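Putative sugar ABC transporter (Yersinia enterocolitica subsp. enterocolitica 8081, PDB 5ULB) binds a 5-methylseleno analogue of methylthioribose and probably delivers methylthioribose to an ABC transporter for uptake. Local coordinates at residues D113-L127 / K276-A290. Numbering follows the deposited sequence. Where two conformers were deposited one is given.
Sequences DIPGLTVTQQDDASL and KIAGEETPASYEFRA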
ATOM      1  N   ASP A 113      13.150  17.052   8.398  1.00 26.51           N
ATOM      2  CA  ASP A 113      14.163  16.165   7.851  1.00 25.46           C
ATOM      3  C   ASP A 113      14.756  15.556   9.112  1.00 27.67           C
ATOM      4  O   ASP A 113      15.321  16.238   9.947  1.00 42.02           O
ATOM      5  CB  ASP A 113      15.284  16.932   7.127  1.00 35.76           C
ATOM      6  CG  ASP A 113      16.503  16.011   6.803  1.00 56.16           C
ATOM      7  OD1 ASP A 113      16.512  15.214   5.770  1.00 64.22           O
ATOM      8  OD2 ASP A 113      17.463  16.084   7.631  1.00 72.13           O
ATOM      9  N   ILE A 114      14.626  14.262   9.220  1.00 20.18           N
ATOM     10  CA  ILE A 114      15.223  13.494  10.255  1.00 17.95           C
ATOM     11  C   ILE A 114      16.493  12.807   9.670  1.00 17.40           C
ATOM     12  O   ILE A 114      16.372  11.853   8.869  1.00 17.22           O
ATOM     13  CB  ILE A 114      14.234  12.462  10.837  1.00 16.72           C
ATOM     14  CG1 ILE A 114      13.021  13.191  11.444  1.00 18.63           C
ATOM     15  CG2 ILE A 114      14.922  11.636  11.881  1.00 17.88           C
ATOM     16  CD1 ILE A 114      11.930  12.276  11.910  1.00 18.78           C
ATOM     17  N   PRO A 115      17.659  13.137  10.172  1.00 22.52           N
ATOM     18  CA  PRO A 115      18.844  12.528   9.546  1.00 24.37           C
ATOM     19  C   PRO A 115      18.857  10.993   9.823  1.00 19.38           C
ATOM     20  O   PRO A 115      18.627  10.576  10.912  1.00 26.00           O
ATOM     21  CB  PRO A 115      20.020  13.229  10.215  1.00 32.38           C
ATOM     22  CG  PRO A 115      19.430  14.559  10.706  1.00 40.15           C
ATOM     23  CD  PRO A 115      17.968  14.312  11.015  1.00 27.58           C
ATOM     24  N   GLY A 116      19.149  10.200   8.782  1.00 18.51           N
ATOM     25  CA  GLY A 116      19.110   8.779   8.875  1.00 17.84           C
ATOM     26  C   GLY A 116      17.870   8.076   8.499  1.00 13.27           C
ATOM     27  O   GLY A 116      17.911   6.848   8.222  1.00 15.68           O
ATOM     28  N   LEU A 117      16.775   8.832   8.380  1.00 13.43           N
ATOM     29  CA  LEU A 117      15.474   8.271   7.980  1.00 13.48           C
ATOM     30  C   LEU A 117      15.385   8.247   6.446  1.00 11.84           C
ATOM     31  O   LEU A 117      15.786   9.204   5.805  1.00 15.84           O
ATOM     32  CB  LEU A 117      14.377   9.172   8.568  1.00 12.93           C
ATOM     33  CG  LEU A 117      12.972   8.712   8.210  1.00 14.36           C
ATOM     34  CD1 LEU A 117      12.629   7.335   8.753  1.00 12.94           C
ATOM     35  CD2 LEU A 117      11.997   9.745   8.702  1.00 14.48           C
ATOM     36  N   THR A 118      14.813   7.162   5.924  1.00 11.04           N
ATOM     37  CA  THR A 118      14.213   7.251   4.623  1.00 10.54           C
ATOM     38  C   THR A 118      12.707   7.240   4.746  1.00 10.59           C
ATOM     39  O   THR A 118      12.150   6.327   5.383  1.00 11.57           O
ATOM     40  CB  THR A 118      14.665   6.102   3.666  1.00 11.34           C
ATOM     41  OG1 THR A 118      16.072   6.038   3.598  1.00 12.64           O
ATOM     42  CG2 THR A 118      14.052   6.217   2.287  1.00 12.81           C
ATOM     43  N   VAL A 119      12.002   8.170   4.047  1.00 10.54           N
ATOM     44  CA  VAL A 119      10.588   8.168   3.944  0.57 10.10           C
ATOM     45  C   VAL A 119      10.185   7.643   2.587  1.00 10.60           C
ATOM     46  O   VAL A 119      10.721   8.086   1.556  1.00 14.15           O
ATOM     47  CB  VAL A 119       9.955   9.531   4.231  0.57 12.53           C
ATOM     48  CG1 VAL A 119      10.320  10.045   5.629  0.57 14.47           C
ATOM     49  CG2 VAL A 119      10.312  10.548   3.188  0.57 13.83           C
ATOM     50  N   THR A 120       9.281   6.679   2.545  1.00 11.19           N
ATOM     51  CA  THR A 120       8.847   6.104   1.329  1.00 10.41           C
ATOM     52  C   THR A 120       7.356   6.242   1.148  1.00 10.44           C
ATOM     53  O   THR A 120       6.602   6.318   2.125  1.00 10.54           O
ATOM     54  CB  THR A 120       9.280   4.640   1.154  1.00 10.92           C
ATOM     55  OG1 THR A 120       8.504   3.737   1.945  1.00 11.55           O
ATOM     56  CG2 THR A 120      10.783   4.368   1.456  1.00 12.17           C
ATOM     57  N   GLN A 121       6.912   6.312  -0.120  1.00 10.23           N
ATOM     58  CA  GLN A 121       5.512   6.484  -0.446  0.54  9.93           C
ATOM     59  C   GLN A 121       5.290   6.094  -1.880  1.00  9.77           C
ATOM     60  O   GLN A 121       6.239   5.991  -2.646  1.00 10.80           O
ATOM     61  CB  GLN A 121       5.035   7.897  -0.189  0.54 12.70           C
ATOM     62  CG  GLN A 121       5.913   8.982  -0.810  0.54 14.63           C
ATOM     63  CD  GLN A 121       7.234   9.334  -0.056  0.54 16.78           C
ATOM     64  OE1 GLN A 121       7.281   9.222   1.160  0.54 26.23           O
ATOM     65  NE2 GLN A 121       8.312   9.571  -0.783  0.54 26.14           N
ATOM     66  N   GLN A 122       4.041   5.879  -2.248  1.00  9.97           N
ATOM     67  CA  GLN A 122       3.684   5.758  -3.646  1.00 10.40           C
ATOM     68  C   GLN A 122       3.474   7.151  -4.193  1.00 11.99           C
ATOM     69  O   GLN A 122       3.423   8.125  -3.482  1.00 12.35           O
ATOM     70  CB  GLN A 122       2.407   4.877  -3.802  1.00 11.71           C
ATOM     71  CG  GLN A 122       2.571   3.456  -3.228  1.00 11.61           C
ATOM     72  CD  GLN A 122       1.310   2.732  -2.922  1.00 12.04           C
ATOM     73  OE1 GLN A 122       1.024   1.654  -3.554  1.00 14.67           O
ATOM     74  NE2 GLN A 122       0.539   3.251  -2.038  1.00 13.67           N
ATOM     75  N   ASP A 123       3.344   7.246  -5.527  1.00 11.76           N
ATOM     76  CA  ASP A 123       3.006   8.535  -6.176  1.00 11.78           C
ATOM     77  C   ASP A 123       1.523   8.676  -6.133  1.00 11.11           C
ATOM     78  O   ASP A 123       0.803   8.309  -7.066  1.00 12.91           O
ATOM     79  CB  ASP A 123       3.551   8.507  -7.638  1.00 14.71           C
ATOM     80  CG  ASP A 123       3.327   9.821  -8.345  1.00 13.74           C
ATOM     81  OD1 ASP A 123       2.577  10.703  -7.837  1.00 16.86           O
ATOM     82  OD2 ASP A 123       3.941   9.981  -9.425  1.00 20.42           O
ATOM     83  N   ASP A 124       1.028   9.149  -4.991  1.00 12.14           N
ATOM     84  CA  ASP A 124      -0.420   9.207  -4.759  1.00 11.08           C
ATOM     85  C   ASP A 124      -1.139  10.092  -5.758  1.00 11.17           C
ATOM     86  O   ASP A 124      -2.287   9.787  -6.114  1.00 11.84           O
ATOM     87  CB  ASP A 124      -0.658   9.614  -3.299  1.00 11.67           C
ATOM     88  CG  ASP A 124      -0.293   8.521  -2.345  1.00 14.04           C
ATOM     89  OD1 ASP A 124      -0.787   7.397  -2.511  1.00 12.99           O
ATOM     90  OD2 ASP A 124       0.558   8.812  -1.453  1.00 14.05           O
ATOM     91  N   ALA A 125      -0.514  11.178  -6.183  1.00 12.57           N
ATOM     92  CA  ALA A 125      -1.154  12.027  -7.249  1.00 12.22           C
ATOM     93  C   ALA A 125      -1.327  11.232  -8.536  1.00 12.89           C
ATOM     94  O   ALA A 125      -2.373  11.299  -9.127  1.00 13.42           O
ATOM     95  CB  ALA A 125      -0.312  13.291  -7.484  1.00 16.31           C
ATOM     96  N   SER A 126      -0.306  10.498  -8.930  1.00 12.37           N
ATOM     97  CA  SER A 126      -0.421   9.647 -10.156  1.00 12.88           C
ATOM     98  C   SER A 126      -1.451   8.483  -9.961  1.00 12.34           C
ATOM     99  O   SER A 126      -2.232   8.204 -10.874  1.00 13.75           O
ATOM    100  CB  SER A 126       0.926   9.100 -10.519  1.00 14.44           C
ATOM    101  OG  SER A 126       0.801   8.335 -11.703  1.00 16.92           O
ATOM    102  N   LEU A 127      -1.442   7.860  -8.806  1.00 11.01           N
ATOM    103  CA  LEU A 127      -2.459   6.807  -8.531  1.00 10.38           C
ATOM    104  C   LEU A 127      -3.838   7.387  -8.769  1.00 10.53           C
ATOM    105  O   LEU A 127      -4.737   6.690  -9.316  1.00 11.19           O
ATOM    106  CB  LEU A 127      -2.360   6.263  -7.106  1.00 11.52           C
ATOM    107  CG  LEU A 127      -1.131   5.466  -6.773  1.00 11.79           C
ATOM    108  CD1 LEU A 127      -1.077   5.141  -5.277  1.00 12.21           C
ATOM    109  CD2 LEU A 127      -1.007   4.192  -7.564  1.00 13.69           C
ATOM    110  N   LYS A 276      21.092   0.653   5.803  1.00 11.11           N
ATOM    111  CA  LYS A 276      21.391   1.512   6.933  1.00 10.76           C
ATOM    112  C   LYS A 276      22.193   0.767   7.999  1.00 13.25           C
ATOM    113  O   LYS A 276      23.189   1.297   8.517  1.00 14.54           O
ATOM    114  CB  LYS A 276      20.110   2.039   7.554  1.00 11.85           C
ATOM    115  CG  LYS A 276      19.359   3.040   6.610  1.00 11.58           C
ATOM    116  CD  LYS A 276      17.943   3.282   7.049  1.00 12.43           C
ATOM    117  CE  LYS A 276      17.091   4.072   6.031  1.00 12.40           C
ATOM    118  NZ  LYS A 276      17.678   5.412   5.791  1.00 12.26           N
ATOM    119  N   ILE A 277      21.805  -0.499   8.308  1.00 12.06           N
ATOM    120  CA  ILE A 277      22.559  -1.259   9.324  1.00 11.96           C
ATOM    121  C   ILE A 277      23.985  -1.451   8.838  1.00 12.24           C
ATOM    122  O   ILE A 277      24.922  -1.401   9.614  1.00 15.31           O
ATOM    123  CB  ILE A 277      21.830  -2.580   9.569  1.00 12.39           C
ATOM    124  CG1 ILE A 277      20.517  -2.305  10.337  1.00 13.65           C
ATOM    125  CG2 ILE A 277      22.650  -3.487  10.470  1.00 15.80           C
ATOM    126  CD1 ILE A 277      19.528  -3.475  10.400  1.00 15.79           C
ATOM    127  N   ALA A 278      24.152  -1.711   7.523  1.00 13.35           N
ATOM    128  CA  ALA A 278      25.479  -1.919   6.946  1.00 14.39           C
ATOM    129  C   ALA A 278      26.325  -0.679   6.848  1.00 16.06           C
ATOM    130  O   ALA A 278      27.528  -0.784   6.544  1.00 20.39           O
ATOM    131  CB  ALA A 278      25.312  -2.499   5.582  1.00 14.74           C
ATOM    132  N   GLY A 279      25.726   0.476   7.050  1.00 15.11           N
ATOM    133  CA  GLY A 279      26.501   1.740   6.942  1.00 16.38           C
ATOM    134  C   GLY A 279      26.604   2.308   5.512  1.00 16.72           C
ATOM    135  O   GLY A 279      27.477   3.152   5.270  1.00 22.02           O
ATOM    136  N   GLU A 280      25.731   1.896   4.626  1.00 15.30           N
ATOM    137  CA  GLU A 280      25.678   2.349   3.225  1.00 14.68           C
ATOM    138  C   GLU A 280      24.714   3.500   3.068  1.00 15.01           C
ATOM    139  O   GLU A 280      23.665   3.527   3.736  1.00 18.17           O
ATOM    140  CB  GLU A 280      25.304   1.196   2.302  1.00 17.14           C
ATOM    141  CG  GLU A 280      26.333   0.113   2.179  1.00 17.98           C
ATOM    142  CD  GLU A 280      25.969  -0.993   1.205  1.00 20.04           C
ATOM    143  OE1 GLU A 280      24.797  -1.102   0.681  1.00 25.05           O
ATOM    144  OE2 GLU A 280      26.873  -1.704   0.828  1.00 27.41           O
ATOM    145  N   GLU A 281      25.041   4.451   2.200  1.00 16.74           N
ATOM    146  CA  GLU A 281      24.183   5.603   1.973  1.00 15.58           C
ATOM    147  C   GLU A 281      22.803   5.203   1.533  1.00 14.51           C
ATOM    148  O   GLU A 281      22.683   4.301   0.677  1.00 16.91           O
ATOM    149  CB  GLU A 281      24.834   6.516   0.933  1.00 17.71           C
ATOM    150  CG  GLU A 281      24.024   7.744   0.561  1.00 19.55           C
ATOM    151  CD  GLU A 281      24.670   8.596  -0.539  1.00 24.72           C
ATOM    152  OE1 GLU A 281      25.706   8.140  -1.129  1.00 24.53           O
ATOM    153  OE2 GLU A 281      24.158   9.700  -0.728  1.00 29.46           O
ATOM    154  N   THR A 282      21.796   5.858   2.063  1.00 13.56           N
ATOM    155  CA  THR A 282      20.398   5.723   1.656  1.00 13.18           C
ATOM    156  C   THR A 282      19.762   7.101   1.565  1.00 14.61           C
ATOM    157  O   THR A 282      20.174   8.017   2.215  1.00 15.41           O
ATOM    158  CB  THR A 282      19.614   4.872   2.706  1.00 12.79           C
ATOM    159  OG1 THR A 282      19.765   5.407   4.013  1.00 13.33           O
ATOM    160  CG2 THR A 282      20.007   3.389   2.605  1.00 14.37           C
ATOM    161  N   PRO A 283      18.811   7.277   0.645  1.00 13.56           N
ATOM    162  CA  PRO A 283      18.277   8.586   0.366  1.00 14.29           C
ATOM    163  C   PRO A 283      17.307   9.034   1.424  1.00 14.03           C
ATOM    164  O   PRO A 283      16.741   8.218   2.184  1.00 14.40           O
ATOM    165  CB  PRO A 283      17.544   8.383  -0.944  1.00 15.78           C
ATOM    166  CG  PRO A 283      17.148   6.960  -0.952  1.00 15.64           C
ATOM    167  CD  PRO A 283      18.263   6.247  -0.228  1.00 15.20           C
ATOM    168  N   ALA A 284      17.008  10.306   1.488  1.00 13.96           N
ATOM    169  CA  ALA A 284      16.024  10.864   2.383  1.00 13.58           C
ATOM    170  C   ALA A 284      14.588  10.413   2.047  1.00 14.42           C
ATOM    171  O   ALA A 284      13.765  10.208   2.955  1.00 13.29           O
ATOM    172  CB  ALA A 284      16.092  12.397   2.333  1.00 15.14           C
ATOM    173  N   SER A 285      14.351  10.196   0.753  1.00 13.77           N
ATOM    174  CA  SER A 285      13.015   9.909   0.271  0.56 13.19           C
ATOM    175  C   SER A 285      13.115   8.913  -0.885  1.00 11.99           C
ATOM    176  O   SER A 285      14.063   8.938  -1.669  1.00 14.45           O
ATOM    177  CB  SER A 285      12.251  11.215  -0.151  0.56 15.47           C
ATOM    178  OG  SER A 285      10.905  10.995  -0.555  0.56 19.86           O
ATOM    179  N   TYR A 286      12.039   8.168  -1.069  1.00 12.29           N
ATOM    180  CA  TYR A 286      11.937   7.297  -2.208  1.00 11.98           C
ATOM    181  C   TYR A 286      10.440   7.085  -2.557  1.00 10.96           C
ATOM    182  O   TYR A 286       9.592   6.876  -1.678  1.00 12.82           O
ATOM    183  CB  TYR A 286      12.567   5.891  -1.924  1.00 12.99           C
ATOM    184  CG  TYR A 286      12.492   4.891  -3.013  1.00 13.11           C
ATOM    185  CD1 TYR A 286      13.312   4.992  -4.148  1.00 14.79           C
ATOM    186  CD2 TYR A 286      11.498   3.886  -3.071  1.00 13.53           C
ATOM    187  CE1 TYR A 286      13.253   4.114  -5.172  1.00 16.09           C
ATOM    188  CE2 TYR A 286      11.454   3.064  -4.119  1.00 16.04           C
ATOM    189  CZ  TYR A 286      12.343   3.127  -5.146  1.00 15.49           C
ATOM    190  OH  TYR A 286      12.245   2.237  -6.164  1.00 21.54           O
ATOM    191  N   GLU A 287      10.164   7.111  -3.859  1.00 10.79           N
ATOM    192  CA  GLU A 287       8.795   6.978  -4.349  1.00 12.59           C
ATOM    193  C   GLU A 287       8.650   5.758  -5.253  1.00 11.00           C
ATOM    194  O   GLU A 287       9.436   5.578  -6.204  1.00 14.82           O
ATOM    195  CB  GLU A 287       8.387   8.234  -5.124  1.00 14.55           C
ATOM    196  CG  GLU A 287       6.967   8.311  -5.483  1.00 17.16           C
ATOM    197  CD  GLU A 287       6.581   9.655  -6.109  1.00 23.07           C
ATOM    198  OE1 GLU A 287       6.800   9.822  -7.311  1.00 26.60           O
ATOM    199  OE2 GLU A 287       6.006  10.463  -5.351  1.00 32.09           O
ATOM    200  N   PHE A 288       7.615   4.921  -5.027  1.00 10.00           N
ATOM    201  CA  PHE A 288       7.358   3.807  -5.863  1.00 10.62           C
ATOM    202  C   PHE A 288       6.497   4.223  -7.055  1.00 12.51           C
ATOM    203  O   PHE A 288       5.633   5.034  -6.908  1.00 19.72           O
ATOM    204  CB  PHE A 288       6.555   2.726  -5.069  1.00 10.39           C
ATOM    205  CG  PHE A 288       7.341   2.174  -3.922  1.00 10.27           C
ATOM    206  CD1 PHE A 288       8.164   1.094  -4.087  1.00 12.25           C
ATOM    207  CD2 PHE A 288       7.242   2.689  -2.660  1.00 11.10           C
ATOM    208  CE1 PHE A 288       8.929   0.585  -3.023  1.00 11.81           C
ATOM    209  CE2 PHE A 288       7.991   2.190  -1.542  1.00 12.60           C
ATOM    210  CZ  PHE A 288       8.860   1.150  -1.763  1.00 12.57           C
ATOM    211  N   ARG A 289       6.677   3.554  -8.161  0.50 12.81           N
ATOM    212  CA  ARG A 289       5.873   3.801  -9.405  0.50 14.61           C
ATOM    213  C   ARG A 289       4.822   2.734  -9.602  0.50 13.32           C
ATOM    214  O   ARG A 289       5.123   1.510  -9.472  0.50 16.72           O
ATOM    215  CB  ARG A 289       6.843   3.829 -10.649  0.50 20.28           C
ATOM    216  CG  ARG A 289       7.784   4.998 -10.607  0.50 20.60           C
ATOM    217  CD  ARG A 289       8.463   5.327 -11.930  0.50 29.18           C
ATOM    218  NE  ARG A 289       9.694   6.056 -11.541  0.50 33.60           N
ATOM    219  CZ  ARG A 289      10.816   5.424 -11.371  0.50 29.51           C
ATOM    220  NH1 ARG A 289      10.778   4.151 -11.658  0.50 32.73           N
ATOM    221  NH2 ARG A 289      11.902   6.023 -11.003  0.50 48.95           N
ATOM    222  N   ALA A 290       3.672   3.161 -10.067  1.00 15.15           N
ATOM    223  CA  ALA A 290       2.533   2.194 -10.237  1.00 14.65           C
ATOM    224  C   ALA A 290       2.298   1.886 -11.668  1.00 12.76           C
ATOM    225  O   ALA A 290       2.831   2.559 -12.596  1.00 15.23           O
ATOM    226  CB  ALA A 290       1.276   2.733  -9.689  1.00 14.91           C
TER
HETATM  227  O   HOH W   1      18.767   8.227   4.979  1.00 24.17           O
HETATM  228  O   HOH W   2       3.060   5.118  -7.248  1.00 17.60           O
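The ring of Phe-288 turns its edge to Thr-120, whose OG1 lies in the ring plane, 3.8 Å from CE2, and to Gln-121 O, near that plane and 3.5 Å from Phe-288 CD2; one face carries CE2 of Tyr-286, displaced toward the rim, while CE1 of Phe-288 in turn meets the edge of the tyrosine ring. Tyr-286 OH bonds to Asp-322, and Thr-120 OG1 reaches Val-105 and Asn-269. This is a parallel strand pair of a periplasmic binding protein, the type in which a sugar is held between two lobes: strand 118-122 runs beside strand 285-288, their axes 20° apart. Val-119 N donates to Ala-284 O with an N-H...O angle of 168°, and Val-119 O accepts from Tyr-286 N; Gln-121 repeats the pattern with Tyr-286 O and Phe-288 N. On the sheet face of Val-119 and Gln-121, the glutamine chain folds back at chi2 (-79°); in one of the modelled conformers its NE2 gives Ser-285 OG a bent hydrogen bond. Farther along, the carboxylates of Asp-123 and Glu-287 stack with OD2 and OE1 3.6 Å apart, which probably raises the proton affinity of one of them. Between Gln-121 and Asp-123, Gln-122 points to the face of Thr-120 and Phe-288 and gives its NE2 to O2 of the bound selenosugar. At the opposite end the Lys-276 chain, bent at its last torsion, brings NZ to Gly-116 O, Thr-282 OG1 and, at 2.8 Å, Thr-118 OG1; that hydroxyl in turn donates to Pro-283 O, 2.7 Å from Thr-118 OG1.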